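Local coordinates for protein endoglucanase E (Clostridium thermocellum, PDB 2WAO) that degrades plant cell-wall polysaccharides, its C-terminal family 2 esterase domain probably removing acetyl groups and also binding cello-oligosaccharides in its active site, at residues I11-R16 / N23-A28; T238-L243 / T277-D282; E246-R249 / H255-C258. All coordinates share one frame; numbering follows the deposited sequence.

Overall arrangement
Contact 1 comes first in the chain and belongs to the N-terminal beta domain of the esterase. Contacts 2 and 3 follow in the GDSL-type hydrolase domain. The centre of contact 1 lies about 33 Å from that of contact 2 and 25 Å from that of contact 3. Contacts 2 and 3 are only 10 Å apart, centre to centre, and both use helix 233-250. The segments of contact 3 fall between those of contact 2 along the chain. The two contacts also touch, Tyr240 OH lying 3.3 Å from Cys258 CB. Together they pack helices 233-250 and 266-285 against the parallel sheet. None of the three includes a residue lining the glycan pocket.

Contact 1. Residues I11-R16 / N23-A28; sequences ILYNGR and NGPKCA. With FMT (formic acid), chain L.
The Tyr13 ring lies between two aliphatic groups. Over one face sits Pro25, in a CH-pi contact with CG 3.9 Å from the ring centroid and 29° off the normal. On the opposite face is Ile11 CG2 of the same segment as Tyr13, 3.4 Å above the plane and shifted toward the rim. Phe17 also meets this ring, edge-to-face. The setting is the N-terminal beta-sandwich of the esterase. Strand 12-14 belongs to one antiparallel sheet. Pro25 just precedes strand 26-27 of the other, so the contact ties the two layers together. With CG anti to the carbonyl carbon (chi1 -72°), the Tyr13 side chain runs at about a right angle to Pro25. The segments also approach where Arg16 O is 3.7 Å from Cys27 CB. The Arg16 side chain leads away from 23-28. Its guanidinium bonds to Tyr196 O and Tyr198 O and forms a salt bridge with Glu126 in the hydrolase domain. Gly15 N donates to O1 of a formic acid molecule, probably from the crystallisation liquor, at 3.2 Å. No direct hydrogen bond links the segments. A water spans them instead, donating to Arg16 O at 2.6 Å and accepting from Ala28 N at 2.8 Å.

Contact 2. Residues T238-L243 / T277-D282; sequences TAYKNL and TEVVND
Lys241 leaves helix 233-250 with CG anti to its carbonyl carbon (chi1 -68°), then runs fully extended, which carries NZ across to Asp282 on helix 266-285. Tyr240, with CG roughly anti to the backbone N (chi1 -152°), sends its ring toward the sheet. Val279 touches both side chains. Its CG1 is 3.9 Å from Tyr240 CD2, approaching the ring obliquely, and 4.1 Å from Lys241 CG. Its other methyl, CG2, is 3.9 Å from Tyr240 CB. Val279 also packs on Val237 and Ile244, so it sits against about two turns of the neighbouring helix. Tyr240 reaches further in, to Ile219 of strand 216-220. The two helices cover the same face of the central parallel sheet, as in the three-layer alpha/beta fold of SGNH hydrolases. Their local axes come within 9.9 Å and cross at -48°.

At the outer side Lys241 NZ donates to Asp282 OD2 in a salt bridge modelled at 2.5 Å, very short and of doubtful exact length. The other carboxylate oxygen, OD1, pairs with Arg285, so Asp282 serves two cations. Glu278, whose OE1 pairs with Lys233, keeps OE2 5.7 Å from Lys241 NZ, too far for a contact. Two cations at one carboxylate would probably hold Asp282 ionised, and the carboxylate would in turn favour a charged Lys241.

Contact 3. Residues E246-R249 / H255-C258; sequences EVRR and HIFC
Val247 of helix 233-250 and Ile256 of strand 255-260 make the apolar contact, reaching toward each other tip to tip. Val247 CG1 stands 3.7 Å from Ile256 CD1 and 4.0 Å from Ile256 CG1. The helix leads through a short loop into the strand and packs back on it, an alpha-beta unit of the parallel sheet in the SGNH-type hydrolase fold. Val247 also touches Val217, and Ile256 touches Ile219, both on the adjacent strand 216-220. Ile256 further meets Ile244 of helix 233-250.

The second kind of contact is a methyl against a flat cation. Ile256 CD1 lies 3.7 Å above one face of the Arg248 guanidinium, offset toward its rim. Arg248 NH2 is the nearest guanidinium atom, 3.8 Å from Ile256 CD1. Arg248 begins anti to the backbone N, and bends at chi2 (63°) and chi3 (68°) fold its guanidinium over the isoleucine.

Polar bonds fix that group as well. NE forms a salt bridge with Asp288, and NH1 donates to the carbonyls of Tyr251 and Ala254 in the connecting turn. The guanidinium thus lies against Ile256 with a face while its N-H groups serve polar partners, and the nearby carboxylate probably stabilises its positive charge.

Contact 1. Residues I11-R16 / N23-A28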
loop_
_atom_site.group_PDB
_atom_site.type_symbol
_atom_site.label_atom_id
_atom_site.label_comp_id
_atom_site.label_asym_id
_atom_site.label_seq_id
_atom_site.Cartn_x
_atom_site.Cartn_y
_atom_site.Cartn_z
ATOM N N ILE A 11 17.271 -3.618 12.993
ATOM C CA ILE A 11 16.075 -2.828 12.564
ATOM C C ILE A 11 15.452 -3.521 11.348
ATOM O O ILE A 11 16.173 -3.903 10.407
ATOM C CB ILE A 11 16.461 -1.356 12.213
ATOM C CG1 ILE A 11 16.995 -0.628 13.475
ATOM C CG2 ILE A 11 15.244 -0.601 11.589
ATOM C CD1 ILE A 11 17.270 0.827 13.276
ATOM N N LEU A 12 14.130 -3.678 11.352
ATOM C CA LEU A 12 13.455 -4.229 10.182
ATOM C C LEU A 12 12.935 -3.135 9.281
ATOM O O LEU A 12 12.213 -2.232 9.731
ATOM C CB LEU A 12 12.282 -5.103 10.597
ATOM C CG LEU A 12 12.589 -6.335 11.423
ATOM C CD1 LEU A 12 11.289 -7.110 11.568
ATOM C CD2 LEU A 12 13.718 -7.194 10.764
ATOM N N TYR A 13 13.291 -3.219 8.011
ATOM C CA TYR A 13 12.879 -2.196 7.054
ATOM C C TYR A 13 11.811 -2.897 6.179
ATOM O O TYR A 13 12.147 -3.650 5.266
ATOM C CB TYR A 13 14.091 -1.682 6.271
ATOM C CG TYR A 13 15.004 -0.803 7.114
ATOM C CD1 TYR A 13 14.714 0.547 7.315
ATOM C CD2 TYR A 13 16.151 -1.329 7.731
ATOM C CE1 TYR A 13 15.530 1.363 8.122
ATOM C CE2 TYR A 13 16.987 -0.505 8.526
ATOM C CZ TYR A 13 16.666 0.827 8.714
ATOM O OH TYR A 13 17.484 1.654 9.499
ATOM N N ASN A 14 10.531 -2.684 6.498
ATOM C CA ASN A 14 9.414 -3.374 5.861
ATOM C C ASN A 14 8.876 -2.601 4.658
ATOM O O ASN A 14 8.114 -1.678 4.826
ATOM C CB ASN A 14 8.266 -3.530 6.857
ATOM C CG ASN A 14 8.620 -4.445 8.003
ATOM O OD1 ASN A 14 9.337 -5.436 7.800
ATOM N ND2 ASN A 14 8.143 -4.121 9.214
ATOM N N GLY A 15 9.290 -2.981 3.459
ATOM C CA GLY A 15 8.942 -2.236 2.279
ATOM C C GLY A 15 10.042 -2.391 1.247
ATOM O O GLY A 15 11.005 -3.209 1.415
ATOM N N ARG A 16 9.899 -1.626 0.186
ATOM C CA ARG A 16 10.949 -1.449 -0.802
ATOM C C ARG A 16 11.859 -0.328 -0.354
ATOM O O ARG A 16 11.487 0.860 -0.391
ATOM C CB ARG A 16 10.386 -1.182 -2.221
ATOM C CG ARG A 16 9.581 -2.371 -2.778
ATOM C CD ARG A 16 9.197 -2.058 -4.200
ATOM N NE ARG A 16 8.460 -3.143 -4.851
ATOM C CZ ARG A 16 8.121 -3.075 -6.127
ATOM N NH1 ARG A 16 8.480 -1.998 -6.822
ATOM N NH2 ARG A 16 7.435 -4.067 -6.713
ATOM N N ASN A 23 24.216 7.248 4.732
ATOM C CA ASN A 23 23.517 8.089 5.724
ATOM C C ASN A 23 22.156 7.543 6.194
ATOM O O ASN A 23 21.684 7.886 7.264
ATOM C CB ASN A 23 23.310 9.501 5.180
ATOM C CG ASN A 23 24.565 10.365 5.260
ATOM O OD1 ASN A 23 24.879 11.081 4.319
ATOM N ND2 ASN A 23 25.277 10.299 6.367
ATOM N N GLY A 24 21.520 6.693 5.397
ATOM C CA GLY A 24 20.237 6.125 5.831
ATOM C C GLY A 24 19.422 5.591 4.668
ATOM O O GLY A 24 19.534 6.110 3.546
ATOM N N PRO A 25 18.622 4.551 4.929
ATOM C CA PRO A 25 17.758 3.901 3.943
ATOM C C PRO A 25 16.699 4.866 3.466
ATOM O O PRO A 25 16.277 5.741 4.238
ATOM C CB PRO A 25 17.108 2.760 4.717
ATOM C CG PRO A 25 17.954 2.560 5.908
ATOM C CD PRO A 25 18.521 3.901 6.246
ATOM N N LYS A 26 16.336 4.726 2.190
ATOM C CA LYS A 26 15.366 5.566 1.531
ATOM C C LYS A 26 14.202 4.721 1.073
ATOM O O LYS A 26 14.380 3.554 0.718
ATOM C CB LYS A 26 15.976 6.209 0.295
ATOM C CG LYS A 26 17.106 7.194 0.576
ATOM C CD LYS A 26 17.374 7.965 -0.695
ATOM C CE LYS A 26 18.847 8.056 -0.877
ATOM N NZ LYS A 26 19.202 8.880 -2.066
ATOM N N CYS A 27 13.004 5.313 1.105
ATOM C CA CYS A 27 11.787 4.596 0.687
ATOM C C CYS A 27 10.779 5.607 0.136
ATOM O O CYS A 27 10.954 6.833 0.306
ATOM C CB CYS A 27 11.161 3.789 1.813
ATOM S SG CYS A 27 10.433 4.840 3.037
ATOM N N ALA A 28 9.751 5.092 -0.542
ATOM C CA ALA A 28 8.778 5.962 -1.206
ATOM C C ALA A 28 7.359 5.428 -1.056
ATOM O O ALA A 28 6.427 6.174 -0.758
ATOM C CB ALA A 28 9.115 6.108 -2.666
HETATM C C FMT L . 9.733 -6.883 4.669
HETATM O O1 FMT L . 9.795 -6.148 3.670
HETATM O O2 FMT L . 8.739 -7.036 5.406
HETATM O O HOH W 1 9.843 2.521 -1.596
#

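Contact 2. Residues T238-L243 / T277-D282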
loop_
_atom_site.group_PDB
_atom_site.type_symbol
_atom_site.label_atom_id
_atom_site.label_comp_id
_atom_site.label_asym_id
_atom_site.label_seq_id
_atom_site.Cartn_x
_atom_site.Cartn_y
_atom_site.Cartn_z
ATOM N N THR A 238 -5.535 -6.698 -22.618
ATOM C CA THR A 238 -4.104 -7.005 -22.892
ATOM C C THR A 238 -3.160 -6.426 -21.810
ATOM O O THR A 238 -2.222 -7.082 -21.406
ATOM C CB THR A 238 -3.726 -6.563 -24.337
ATOM O OG1 THR A 238 -4.516 -7.320 -25.271
ATOM C CG2 THR A 238 -2.245 -6.822 -24.625
ATOM N N ALA A 239 -3.440 -5.204 -21.361
ATOM C CA ALA A 239 -2.650 -4.495 -20.356
ATOM C C ALA A 239 -2.728 -5.271 -19.034
ATOM O O ALA A 239 -1.725 -5.435 -18.343
ATOM C CB ALA A 239 -3.148 -3.023 -20.182
ATOM N N TYR A 240 -3.944 -5.729 -18.685
ATOM C CA TYR A 240 -4.131 -6.453 -17.436
ATOM C C TYR A 240 -3.377 -7.787 -17.495
ATOM O O TYR A 240 -2.640 -8.120 -16.574
ATOM C CB TYR A 240 -5.645 -6.634 -17.127
ATOM C CG TYR A 240 -5.946 -6.749 -15.625
ATOM C CD1 TYR A 240 -6.841 -5.883 -15.004
ATOM C CD2 TYR A 240 -5.334 -7.735 -14.824
ATOM C CE1 TYR A 240 -7.123 -5.953 -13.651
ATOM C CE2 TYR A 240 -5.599 -7.798 -13.432
ATOM C CZ TYR A 240 -6.478 -6.910 -12.864
ATOM O OH TYR A 240 -6.747 -7.002 -11.505
ATOM N N LYS A 241 -3.534 -8.523 -18.603
ATOM C CA LYS A 241 -2.776 -9.753 -18.835
ATOM C C LYS A 241 -1.251 -9.530 -18.774
ATOM O O LYS A 241 -0.564 -10.345 -18.184
ATOM C CB LYS A 241 -3.180 -10.422 -20.157
ATOM C CG LYS A 241 -4.594 -10.970 -20.093
ATOM C CD LYS A 241 -5.031 -11.549 -21.420
ATOM C CE LYS A 241 -6.362 -12.315 -21.286
ATOM N NZ LYS A 241 -6.825 -12.934 -22.592
ATOM N N ASN A 242 -0.764 -8.443 -19.347
ATOM C CA ASN A 242 0.667 -8.095 -19.302
ATOM C C ASN A 242 1.152 -8.002 -17.861
ATOM O O ASN A 242 2.227 -8.506 -17.505
ATOM C CB ASN A 242 0.885 -6.727 -19.955
ATOM C CG ASN A 242 0.933 -6.784 -21.465
ATOM O OD1 ASN A 242 1.144 -7.840 -22.070
ATOM N ND2 ASN A 242 0.762 -5.622 -22.087
ATOM N N LEU A 243 0.332 -7.334 -17.028
ATOM C CA LEU A 243 0.662 -7.125 -15.621
ATOM C C LEU A 243 0.718 -8.474 -14.878
ATOM O O LEU A 243 1.702 -8.755 -14.202
ATOM C CB LEU A 243 -0.324 -6.135 -14.934
ATOM C CG LEU A 243 -0.091 -6.008 -13.416
ATOM C CD1 LEU A 243 1.370 -5.521 -13.116
ATOM C CD2 LEU A 243 -1.187 -5.133 -12.806
ATOM N N THR A 277 -13.033 -10.138 -15.155
ATOM C CA THR A 277 -13.364 -11.552 -14.969
ATOM C C THR A 277 -12.952 -12.315 -16.233
ATOM O O THR A 277 -12.600 -13.492 -16.144
ATOM C CB THR A 277 -14.875 -11.803 -14.654
ATOM O OG1 THR A 277 -15.652 -11.223 -15.706
ATOM C CG2 THR A 277 -15.288 -11.202 -13.288
ATOM N N GLU A 278 -12.989 -11.659 -17.399
ATOM C CA GLU A 278 -12.514 -12.305 -18.642
ATOM C C GLU A 278 -11.015 -12.620 -18.515
ATOM O O GLU A 278 -10.559 -13.717 -18.860
ATOM C CB GLU A 278 -12.807 -11.438 -19.868
ATOM C CG GLU A 278 -12.362 -12.069 -21.184
ATOM C CD GLU A 278 -12.920 -11.321 -22.406
ATOM O OE1 GLU A 278 -14.171 -11.091 -22.477
ATOM O OE2 GLU A 278 -12.075 -10.939 -23.273
ATOM N N VAL A 279 -10.267 -11.658 -17.997
ATOM C CA VAL A 279 -8.831 -11.843 -17.739
ATOM C C VAL A 279 -8.584 -13.054 -16.840
ATOM O O VAL A 279 -7.768 -13.938 -17.173
ATOM C CB VAL A 279 -8.182 -10.534 -17.180
ATOM C CG1 VAL A 279 -6.796 -10.839 -16.661
ATOM C CG2 VAL A 279 -8.148 -9.428 -18.270
ATOM N N VAL A 280 -9.304 -13.145 -15.709
ATOM C CA VAL A 280 -9.102 -14.232 -14.772
ATOM C C VAL A 280 -9.477 -15.583 -15.406
ATOM O O VAL A 280 -8.717 -16.551 -15.320
ATOM C CB VAL A 280 -9.889 -14.007 -13.424
ATOM C CG1 VAL A 280 -9.856 -15.223 -12.579
ATOM C CG2 VAL A 280 -9.338 -12.799 -12.649
ATOM N N ASN A 281 -10.654 -15.649 -16.010
ATOM C CA ASN A 281 -11.076 -16.869 -16.695
ATOM C C ASN A 281 -10.088 -17.311 -17.800
ATOM O O ASN A 281 -9.858 -18.488 -17.921
ATOM C CB ASN A 281 -12.492 -16.719 -17.264
ATOM C CG ASN A 281 -13.557 -16.730 -16.172
ATOM O OD1 ASN A 281 -14.532 -15.993 -16.244
ATOM N ND2 ASN A 281 -13.381 -17.567 -15.189
ATOM N N ASP A 282 -9.539 -16.374 -18.573
ATOM C CA ASP A 282 -8.539 -16.700 -19.609
ATOM C C ASP A 282 -7.251 -17.225 -18.963
ATOM O O ASP A 282 -6.670 -18.207 -19.435
ATOM C CB ASP A 282 -8.163 -15.458 -20.441
ATOM C CG ASP A 282 -9.246 -15.045 -21.443
ATOM O OD1 ASP A 282 -10.307 -15.724 -21.495
ATOM O OD2 ASP A 282 -9.026 -14.039 -22.182
#

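Contact 3. Residues E246-R249 / H255-C258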
loop_
_atom_site.group_PDB
_atom_site.type_symbol
_atom_site.label_atom_id
_atom_site.label_comp_id
_atom_site.label_asym_id
_atom_site.label_seq_id
_atom_site.Cartn_x
_atom_site.Cartn_y
_atom_site.Cartn_z
ATOM N N GLU A 246 3.814 -10.362 -15.778
ATOM C CA GLU A 246 4.963 -9.774 -15.043
ATOM C C GLU A 246 5.032 -10.268 -13.603
ATOM O O GLU A 246 6.112 -10.690 -13.095
ATOM C CB GLU A 246 4.863 -8.271 -15.059
ATOM C CG GLU A 246 6.087 -7.573 -14.535
ATOM C CD GLU A 246 7.171 -7.481 -15.619
ATOM O OE1 GLU A 246 6.878 -7.624 -16.841
ATOM O OE2 GLU A 246 8.326 -7.281 -15.233
ATOM N N VAL A 247 3.878 -10.289 -12.934
ATOM C CA VAL A 247 3.824 -10.674 -11.539
ATOM C C VAL A 247 4.201 -12.162 -11.472
ATOM O O VAL A 247 4.973 -12.571 -10.637
ATOM C CB VAL A 247 2.391 -10.433 -10.960
ATOM C CG1 VAL A 247 2.247 -11.101 -9.547
ATOM C CG2 VAL A 247 2.107 -8.901 -10.848
ATOM N N ARG A 248 3.628 -12.962 -12.370
ATOM C CA ARG A 248 3.876 -14.406 -12.403
ATOM C C ARG A 248 5.362 -14.723 -12.707
ATOM O O ARG A 248 5.941 -15.717 -12.175
ATOM C CB ARG A 248 2.901 -15.039 -13.424
ATOM C CG ARG A 248 3.115 -16.536 -13.676
ATOM C CD ARG A 248 2.900 -17.411 -12.438
ATOM N NE ARG A 248 1.509 -17.484 -11.946
ATOM C CZ ARG A 248 1.146 -17.266 -10.674
ATOM N NH1 ARG A 248 2.043 -16.912 -9.745
ATOM N NH2 ARG A 248 -0.118 -17.413 -10.302
ATOM N N ARG A 249 5.968 -13.891 -13.547
ATOM C CA ARG A 249 7.388 -14.090 -13.894
ATOM C C ARG A 249 8.268 -13.768 -12.677
ATOM O O ARG A 249 9.238 -14.486 -12.410
ATOM C CB ARG A 249 7.783 -13.267 -15.110
ATOM C CG ARG A 249 9.022 -13.768 -15.837
ATOM C CD ARG A 249 9.313 -12.957 -17.102
ATOM N NE ARG A 249 8.094 -12.680 -17.840
ATOM C CZ ARG A 249 7.475 -11.501 -17.891
ATOM N NH1 ARG A 249 8.015 -10.422 -17.301
ATOM N NH2 ARG A 249 6.341 -11.413 -18.577
ATOM N N HIS A 255 -0.140 -16.673 -5.296
ATOM C CA HIS A 255 -1.591 -16.644 -5.552
ATOM C C HIS A 255 -1.957 -15.204 -5.903
ATOM O O HIS A 255 -1.666 -14.281 -5.113
ATOM C CB HIS A 255 -2.350 -17.074 -4.308
ATOM C CG HIS A 255 -2.088 -18.497 -3.896
ATOM N ND1 HIS A 255 -2.983 -19.508 -4.161
ATOM C CD2 HIS A 255 -1.037 -19.076 -3.264
ATOM C CE1 HIS A 255 -2.509 -20.652 -3.692
ATOM N NE2 HIS A 255 -1.325 -20.419 -3.140
ATOM N N ILE A 256 -2.592 -15.001 -7.063
ATOM C CA ILE A 256 -2.840 -13.608 -7.542
ATOM C C ILE A 256 -4.349 -13.312 -7.459
ATOM O O ILE A 256 -5.163 -14.033 -8.079
ATOM C CB ILE A 256 -2.323 -13.383 -8.997
ATOM C CG1 ILE A 256 -0.798 -13.665 -9.060
ATOM C CG2 ILE A 256 -2.660 -11.925 -9.512
ATOM C CD1 ILE A 256 -0.219 -13.658 -10.520
ATOM N N PHE A 257 -4.712 -12.254 -6.730
ATOM C CA PHE A 257 -6.143 -11.869 -6.542
ATOM C C PHE A 257 -6.416 -10.600 -7.311
ATOM O O PHE A 257 -5.792 -9.559 -7.025
ATOM C CB PHE A 257 -6.432 -11.688 -5.039
ATOM C CG PHE A 257 -6.405 -12.971 -4.291
ATOM C CD1 PHE A 257 -7.600 -13.681 -4.062
ATOM C CD2 PHE A 257 -5.195 -13.475 -3.787
ATOM C CE1 PHE A 257 -7.582 -14.887 -3.361
ATOM C CE2 PHE A 257 -5.173 -14.686 -3.097
ATOM C CZ PHE A 257 -6.349 -15.387 -2.880
ATOM N N CYS A 258 -7.283 -10.703 -8.318
ATOM C CA CYS A 258 -7.642 -9.561 -9.199
ATOM C C CYS A 258 -8.969 -8.950 -8.746
ATOM O O CYS A 258 -10.005 -9.655 -8.707
ATOM C CB CYS A 258 -7.768 -10.046 -10.646
ATOM S SG CYS A 258 -6.223 -10.711 -11.266
#